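Local coordinates for uncharacterized protein (Legionella pneumophila subsp. pneumophila, PDB 5T2X) that is of unknown function but forms a mainly helical, strand-free protein of the DUF5630 family, at residues N39-D42 with L43-I47; G248-S252 with T253-K257; N24-E28 with N29-R33. All coordinates share one frame; numbering follows the deposited sequence.

Interaction 1. Residues N39-D42 with L43-I47; sequences NNLD and LTTLI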
loop_
_atom_site.group_PDB
_atom_site.type_symbol
_atom_site.label_atom_id
_atom_site.label_comp_id
_atom_site.label_asym_id
_atom_site.label_seq_id
_atom_site.Cartn_x
_atom_site.Cartn_y
_atom_site.Cartn_z
ATOM N N ASN A 39 -2.534 -2.293 -25.805
ATOM C CA ASN A 39 -1.106 -2.233 -25.511
ATOM C C ASN A 39 -0.431 -1.016 -26.131
ATOM O O ASN A 39 0.620 -0.592 -25.638
ATOM C CB ASN A 39 -0.413 -3.509 -25.990
ATOM C CG ASN A 39 -0.637 -4.678 -25.054
ATOM O OD1 ASN A 39 -0.791 -4.503 -23.846
ATOM N ND2 ASN A 39 -0.653 -5.883 -25.611
ATOM N N ASN A 40 -1.003 -0.449 -27.195
ATOM C CA ASN A 40 -0.421 0.744 -27.799
ATOM C C ASN A 40 -0.658 1.992 -26.960
ATOM O O ASN A 40 0.044 2.990 -27.147
ATOM C CB ASN A 40 -0.987 0.960 -29.204
ATOM C CG ASN A 40 -0.617 -0.155 -30.157
ATOM O OD1 ASN A 40 0.420 -0.797 -30.005
ATOM N ND2 ASN A 40 -1.468 -0.392 -31.150
ATOM N N LEU A 41 -1.622 1.956 -26.045
ATOM C CA LEU A 41 -1.984 3.142 -25.287
ATOM C C LEU A 41 -0.921 3.479 -24.249
ATOM O O LEU A 41 -0.221 2.605 -23.731
ATOM C CB LEU A 41 -3.327 2.941 -24.588
ATOM C CG LEU A 41 -4.567 2.754 -25.459
ATOM C CD1 LEU A 41 -5.780 2.488 -24.582
ATOM C CD2 LEU A 41 -4.791 3.976 -26.332
ATOM N N ASP A 42 -0.804 4.769 -23.951
ATOM C CA ASP A 42 -0.053 5.188 -22.782
ATOM C C ASP A 42 -0.823 4.818 -21.518
ATOM O O ASP A 42 -2.046 4.652 -21.530
ATOM C CB ASP A 42 0.215 6.692 -22.823
ATOM C CG ASP A 42 -1.039 7.500 -23.091
ATOM O OD1 ASP A 42 -1.777 7.160 -24.041
ATOM O OD2 ASP A 42 -1.295 8.468 -22.346
ATOM N N LEU A 43 -0.085 4.683 -20.414
ATOM C CA LEU A 43 -0.704 4.241 -19.170
ATOM C C LEU A 43 -1.803 5.194 -18.716
ATOM O O LEU A 43 -2.806 4.752 -18.145
ATOM C CB LEU A 43 0.359 4.084 -18.078
ATOM C CG LEU A 43 -0.114 3.477 -16.756
ATOM C CD1 LEU A 43 -0.873 2.182 -16.998
ATOM C CD2 LEU A 43 1.068 3.235 -15.832
ATOM N N THR A 44 -1.641 6.496 -18.966
ATOM C CA THR A 44 -2.672 7.457 -18.581
ATOM C C THR A 44 -3.982 7.171 -19.303
ATOM O O THR A 44 -5.053 7.151 -18.688
ATOM C CB THR A 44 -2.203 8.883 -18.872
ATOM O OG1 THR A 44 -1.034 9.176 -18.095
ATOM C CG2 THR A 44 -3.302 9.882 -18.523
ATOM N N THR A 45 -3.911 6.932 -20.614
ATOM C CA THR A 45 -5.125 6.687 -21.385
ATOM C C THR A 45 -5.706 5.311 -21.083
ATOM O O THR A 45 -6.931 5.152 -21.011
ATOM C CB THR A 45 -4.830 6.834 -22.877
ATOM O OG1 THR A 45 -4.206 8.102 -23.117
ATOM C CG2 THR A 45 -6.115 6.752 -23.687
ATOM N N LEU A 46 -4.843 4.307 -20.899
ATOM C CA LEU A 46 -5.318 2.967 -20.564
ATOM C C LEU A 46 -6.117 2.977 -19.267
ATOM O O LEU A 46 -7.228 2.437 -19.201
ATOM C CB LEU A 46 -4.138 2.001 -20.457
ATOM C CG LEU A 46 -4.448 0.616 -19.876
ATOM C CD1 LEU A 46 -5.400 -0.159 -20.778
ATOM C CD2 LEU A 46 -3.171 -0.175 -19.635
ATOM N N ILE A 47 -5.564 3.593 -18.219
ATOM C CA ILE A 47 -6.264 3.659 -16.940
ATOM C C ILE A 47 -7.558 4.450 -17.082
ATOM O O ILE A 47 -8.599 4.075 -16.529
ATOM C CB ILE A 47 -5.343 4.260 -15.862
ATOM C CG1 ILE A 47 -4.170 3.317 -15.588
ATOM C CG2 ILE A 47 -6.120 4.543 -14.587
ATOM C CD1 ILE A 47 -3.207 3.831 -14.549
#
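Leu41 and Leu46 close over the first turn of helix 43-52 as a hydrophobic staple, the apolar clasp that brackets an N-cap: the residue before the cap, Leu41, meets the fourth residue of the helix, and Asp42 between them is the cap itself. The inner side of this corner is the packed one. Leu41 CB lies 4.3 Å from Leu46 CB. Leu41 CD1 rests 4.1 Å from Leu46 CA, while Leu41 CD2 reaches Thr45 CG2; the side chains of Leu41 and Thr45 cross at about a right angle. Leu46 is buried and also leans on His72. Leu43, turned from the preceding residues, packs against His72 and Phe76 of helix 66-76 and Val95 and Tyr99 of helix 91-111. The main chain closes the same turn through a nearly straight bond from Leu46 N to Asp42 O, 2.9 Å long at 168°.

The outer side is more exposed and its contacts are polar. With chi1 at 50°, the carboxylate of Asp42 is tucked between its own backbone N and carbonyl carbon, which swings it back over the helix start. Thr45 OG1 donates to Asp42 OD1 over 2.8 Å, approaching on the syn side but 26° out of the carboxylate plane. The capping bond proper, Thr45 N to Asp42 OD2, is weak, and the helix start would probably still stabilise the negative charge. Thr44 OG1 is hydrogen-bonded to Tyr99 OH, and Thr44 CB stands 3.6 Å from Asp42 OD2.

Interaction 2. Residues G248-S252 with T253-K257; sequences GKIPS and TLLNK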
loop_
_atom_site.group_PDB
_atom_site.type_symbol
_atom_site.label_atom_id
_atom_site.label_comp_id
_atom_site.label_asym_id
_atom_site.label_seq_id
_atom_site.Cartn_x
_atom_site.Cartn_y
_atom_site.Cartn_z
ATOM N N GLY A 248 6.522 1.735 26.716
ATOM C CA GLY A 248 5.120 1.495 26.992
ATOM C C GLY A 248 4.799 1.036 28.394
ATOM O O GLY A 248 3.617 0.967 28.743
ATOM N N LYS A 249 5.817 0.721 29.199
ATOM C CA LYS A 249 5.618 0.225 30.562
ATOM C C LYS A 249 4.697 -0.991 30.570
ATOM O O LYS A 249 3.903 -1.193 31.491
ATOM C CB LYS A 249 5.076 1.325 31.478
ATOM C CG LYS A 249 5.956 2.564 31.565
ATOM C CD LYS A 249 5.377 3.572 32.549
ATOM C CE LYS A 249 6.248 4.813 32.661
ATOM N NZ LYS A 249 6.301 5.577 31.386
ATOM N N ILE A 250 4.799 -1.802 29.522
ATOM C CA ILE A 250 3.948 -2.977 29.358
ATOM C C ILE A 250 4.284 -3.982 30.451
ATOM O O ILE A 250 5.430 -4.449 30.533
ATOM C CB ILE A 250 4.116 -3.595 27.961
ATOM C CG1 ILE A 250 3.924 -2.527 26.881
ATOM C CG2 ILE A 250 3.133 -4.739 27.763
ATOM C CD1 ILE A 250 4.109 -3.044 25.470
ATOM N N PRO A 251 3.334 -4.335 31.311
ATOM C CA PRO A 251 3.618 -5.307 32.370
ATOM C C PRO A 251 3.880 -6.692 31.802
ATOM O O PRO A 251 3.449 -7.041 30.699
ATOM C CB PRO A 251 2.344 -5.287 33.222
ATOM C CG PRO A 251 1.276 -4.839 32.277
ATOM C CD PRO A 251 1.938 -3.862 31.349
ATOM N N SER A 252 4.604 -7.492 32.589
ATOM C CA SER A 252 4.980 -8.836 32.165
ATOM C C SER A 252 3.777 -9.752 31.997
ATOM O O SER A 252 3.865 -10.736 31.255
ATOM C CB SER A 252 5.958 -9.445 33.170
ATOM O OG SER A 252 7.048 -8.573 33.400
ATOM N N THR A 253 2.663 -9.458 32.671
ATOM C CA THR A 253 1.475 -10.297 32.536
ATOM C C THR A 253 0.874 -10.180 31.142
ATOM O O THR A 253 0.425 -11.178 30.565
ATOM C CB THR A 253 0.441 -9.917 33.595
ATOM O OG1 THR A 253 1.044 -9.970 34.895
ATOM C CG2 THR A 253 -0.744 -10.873 33.551
ATOM N N LEU A 254 0.863 -8.972 30.582
ATOM C CA LEU A 254 0.295 -8.742 29.261
ATOM C C LEU A 254 1.234 -9.142 28.131
ATOM O O LEU A 254 0.785 -9.234 26.984
ATOM C CB LEU A 254 -0.096 -7.270 29.100
ATOM C CG LEU A 254 -1.463 -6.820 29.626
ATOM C CD1 LEU A 254 -1.549 -6.906 31.145
ATOM C CD2 LEU A 254 -1.773 -5.409 29.150
ATOM N N LEU A 255 2.515 -9.384 28.422
ATOM C CA LEU A 255 3.461 -9.743 27.369
ATOM C C LEU A 255 3.093 -11.075 26.728
ATOM O O LEU A 255 3.051 -11.194 25.498
ATOM C CB LEU A 255 4.883 -9.790 27.931
ATOM C CG LEU A 255 5.592 -8.450 28.136
ATOM C CD1 LEU A 255 7.004 -8.671 28.651
ATOM C CD2 LEU A 255 5.614 -7.651 26.842
ATOM N N ASN A 256 2.825 -12.094 27.550
ATOM C CA ASN A 256 2.473 -13.405 27.013
ATOM C C ASN A 256 1.195 -13.348 26.188
ATOM O O ASN A 256 1.060 -14.080 25.200
ATOM C CB ASN A 256 2.325 -14.417 28.150
ATOM C CG ASN A 256 3.639 -14.710 28.845
ATOM O OD1 ASN A 256 4.686 -14.805 28.204
ATOM N ND2 ASN A 256 3.593 -14.849 30.166
ATOM N N LYS A 257 0.251 -12.486 26.570
ATOM C CA LYS A 257 -0.973 -12.347 25.790
ATOM C C LYS A 257 -0.693 -11.709 24.435
ATOM O O LYS A 257 -1.271 -12.114 23.420
ATOM C CB LYS A 257 -2.001 -11.528 26.572
ATOM C CG LYS A 257 -3.368 -11.440 25.908
ATOM C CD LYS A 257 -4.023 -12.810 25.789
ATOM C CE LYS A 257 -4.197 -13.464 27.153
ATOM N NZ LYS A 257 -5.037 -12.640 28.067
#
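Ile250 and Pro251 touch Leu254 and Leu255 in the first turn of helix 252-272, which shows how a short linker can end one helix and start another. After Gly248, at the end of helix 237-248, Lys249 has a positive phi of 54° in a Schellman motif. Ile250 then supplies the apolar grip. Ile250 CG2, pointing anti to the backbone N, sits 3.9 Å from Leu255 CD2, and the side chains of Ile250 and Leu255 cross roughly perpendicularly, five residues apart, a spacing consistent with a hydrophobic staple. Ile250 CG2 is also 4.3 Å from Leu254 CB. Pro251 works in two ways: its ring carbon CG touches Leu254 CD1 at 3.7 Å, and its carbonyl oxygen is shared by Leu254 N and Leu255 N in two weak hydrogen bonds, the shorter, from Leu254 N to Pro251 O, being 3.2 Å. Leu255 CG stands 3.6 Å from Pro251 O. Ser252 O accepts another weak bond from Leu255 N, so this amide is divided between two carbonyls and neither bond is straight. Helix 191-207 lies against the junction, Leu198 meeting both Ile250 and Leu255 and Gln195 meeting Leu254.

Interaction 3. Residues N24-E28 with N29-R33; sequences NLIKE and NNFAR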
loop_
_atom_site.group_PDB
_atom_site.type_symbol
_atom_site.label_atom_id
_atom_site.label_comp_id
_atom_site.label_asym_id
_atom_site.label_seq_id
_atom_site.Cartn_x
_atom_site.Cartn_y
_atom_site.Cartn_z
ATOM N N ASN A 24 -16.221 -2.290 -28.811
ATOM C CA ASN A 24 -16.871 -3.149 -29.794
ATOM C C ASN A 24 -16.005 -4.353 -30.141
ATOM O O ASN A 24 -16.524 -5.454 -30.354
ATOM C CB ASN A 24 -17.215 -2.348 -31.049
ATOM C CG ASN A 24 -18.249 -1.268 -30.786
ATOM O OD1 ASN A 24 -18.961 -1.306 -29.781
ATOM N ND2 ASN A 24 -18.338 -0.298 -31.690
ATOM N N LEU A 25 -14.683 -4.167 -30.197
ATOM C CA LEU A 25 -13.791 -5.295 -30.454
ATOM C C LEU A 25 -13.938 -6.367 -29.382
ATOM O O LEU A 25 -13.897 -7.566 -29.683
ATOM C CB LEU A 25 -12.341 -4.814 -30.535
ATOM C CG LEU A 25 -11.961 -3.973 -31.754
ATOM C CD1 LEU A 25 -10.516 -3.506 -31.655
ATOM C CD2 LEU A 25 -12.191 -4.756 -33.036
ATOM N N ILE A 26 -14.114 -5.956 -28.124
ATOM C CA ILE A 26 -14.292 -6.923 -27.046
ATOM C C ILE A 26 -15.646 -7.611 -27.164
ATOM O O ILE A 26 -15.767 -8.818 -26.923
ATOM C CB ILE A 26 -14.117 -6.234 -25.681
ATOM C CG1 ILE A 26 -12.714 -5.637 -25.571
ATOM C CG2 ILE A 26 -14.367 -7.216 -24.546
ATOM C CD1 ILE A 26 -12.481 -4.853 -24.306
ATOM N N LYS A 27 -16.681 -6.861 -27.545
ATOM C CA LYS A 27 -18.003 -7.457 -27.707
ATOM C C LYS A 27 -18.039 -8.407 -28.900
ATOM O O LYS A 27 -18.668 -9.470 -28.834
ATOM C CB LYS A 27 -19.057 -6.361 -27.853
ATOM C CG LYS A 27 -19.187 -5.466 -26.630
ATOM C CD LYS A 27 -20.136 -4.307 -26.889
ATOM C CE LYS A 27 -20.245 -3.401 -25.674
ATOM N NZ LYS A 27 -21.109 -2.221 -25.944
ATOM N N GLU A 28 -17.365 -8.050 -29.998
ATOM C CA GLU A 28 -17.293 -8.914 -31.177
ATOM C C GLU A 28 -16.335 -10.085 -30.998
ATOM O O GLU A 28 -16.081 -10.804 -31.977
ATOM C CB GLU A 28 -16.882 -8.104 -32.412
ATOM C CG GLU A 28 -17.798 -6.935 -32.758
ATOM C CD GLU A 28 -19.031 -7.345 -33.543
ATOM O OE1 GLU A 28 -19.663 -8.364 -33.190
ATOM O OE2 GLU A 28 -19.365 -6.643 -34.520
ATOM N N ASN A 29 -15.810 -10.255 -29.784
ATOM C CA ASN A 29 -14.894 -11.335 -29.422
ATOM C C ASN A 29 -13.573 -11.271 -30.185
ATOM O O ASN A 29 -12.878 -12.284 -30.314
ATOM C CB ASN A 29 -15.549 -12.708 -29.608
ATOM C CG ASN A 29 -16.836 -12.849 -28.818
ATOM O OD1 ASN A 29 -17.890 -13.144 -29.380
ATOM N ND2 ASN A 29 -16.757 -12.632 -27.510
ATOM N N ASN A 30 -13.204 -10.093 -30.689
ATOM C CA ASN A 30 -11.871 -9.874 -31.255
ATOM C C ASN A 30 -10.914 -9.478 -30.130
ATOM O O ASN A 30 -10.425 -8.351 -30.040
ATOM C CB ASN A 30 -11.920 -8.819 -32.353
ATOM C CG ASN A 30 -12.519 -9.344 -33.644
ATOM O OD1 ASN A 30 -11.870 -10.080 -34.385
ATOM N ND2 ASN A 30 -13.760 -8.958 -33.923
ATOM N N PHE A 31 -10.656 -10.450 -29.251
ATOM C CA PHE A 31 -9.879 -10.174 -28.048
ATOM C C PHE A 31 -8.435 -9.826 -28.384
ATOM O O PHE A 31 -7.861 -8.904 -27.790
ATOM C CB PHE A 31 -9.936 -11.371 -27.101
ATOM C CG PHE A 31 -11.331 -11.785 -26.735
ATOM C CD1 PHE A 31 -12.162 -10.923 -26.040
ATOM C CD2 PHE A 31 -11.810 -13.037 -27.081
ATOM C CE1 PHE A 31 -13.447 -11.299 -25.700
ATOM C CE2 PHE A 31 -13.094 -13.420 -26.744
ATOM C CZ PHE A 31 -13.913 -12.549 -26.051
ATOM N N ALA A 32 -7.829 -10.550 -29.328
ATOM C CA ALA A 32 -6.451 -10.258 -29.705
ATOM C C ALA A 32 -6.323 -8.880 -30.337
ATOM O O ALA A 32 -5.296 -8.213 -30.164
ATOM C CB ALA A 32 -5.925 -11.332 -30.660
ATOM N N ARG A 33 -7.349 -8.433 -31.062
ATOM C CA ARG A 33 -7.292 -7.116 -31.684
ATOM C C ARG A 33 -7.491 -6.012 -30.652
ATOM O O ARG A 33 -6.819 -4.974 -30.708
ATOM C CB ARG A 33 -8.337 -7.022 -32.793
ATOM C CG ARG A 33 -8.124 -5.872 -33.755
ATOM C CD ARG A 33 -9.192 -5.873 -34.833
ATOM N NE ARG A 33 -9.263 -7.157 -35.524
ATOM C CZ ARG A 33 -10.201 -7.476 -36.410
ATOM N NH1 ARG A 33 -11.151 -6.603 -36.713
ATOM N NH2 ARG A 33 -10.190 -8.668 -36.990
#
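Leu25 reaches across a Schellman motif, the C-terminal signature that ends helix 15-27 and turns the chain into helix 31-40. Two hydrogen bonds define it: Asn30 N to Leu25 O at 2.8 Å, and Asn29 N to Ile26 O at 3.2 Å, where the donor sits above the carbonyl plane, 72° out of it. Asn29, with a positive phi, makes the reversal between them, and Asn30 is the centre of an inverse gamma turn. Leu25 CB lies 4.1 Å from Asn30 O. From Leu25 CG, set anti to the carbonyl carbon (chi1 -70°), the methyls part: Leu25 CD1 meets Arg33 CG at 4.0 Å, and Leu25 CD2 lies 3.7 Å from Arg33 CD while also grazing Asn30 CB. Leu25 and Arg33 cross at about a right angle, meeting through the aliphatic part of the arginine; Ala34 and Leu37 of helix 31-40 also touch Leu25. Elsewhere in the turn, Phe31 CE1 comes to 3.6 Å from Ile26 O, and Ile26 itself packs on Ile56 and Phe59 of helix 54-60. Beyond the leucine, the arginine chain bends at chi3, and Asn30 OD1 stands 3.4 Å above the plane of the Arg33 guanidinium, offset toward its rim.

How the interactions relate
All three interactions are helix-to-helix junctions solved locally, and together they illustrate how an all-helical chain turns its corners. Interactions 3 and 1 mark the two ends of helix 31-40: the first leads into it, the second leaves it for helix 43-52. Their centres are about 17 Å apart and their nearest atoms about 7 Å, so they do not touch. Interaction 2 stands far away, on the opposite side of the chain's centre, with its centre about 53 Å from that of interaction 1 and 61 Å from that of interaction 3. Interactions 2 and 3 share a Schellman motif at the end of the preceding helix; interactions 1 and 2 share an apolar pair five residues apart at the start of the next.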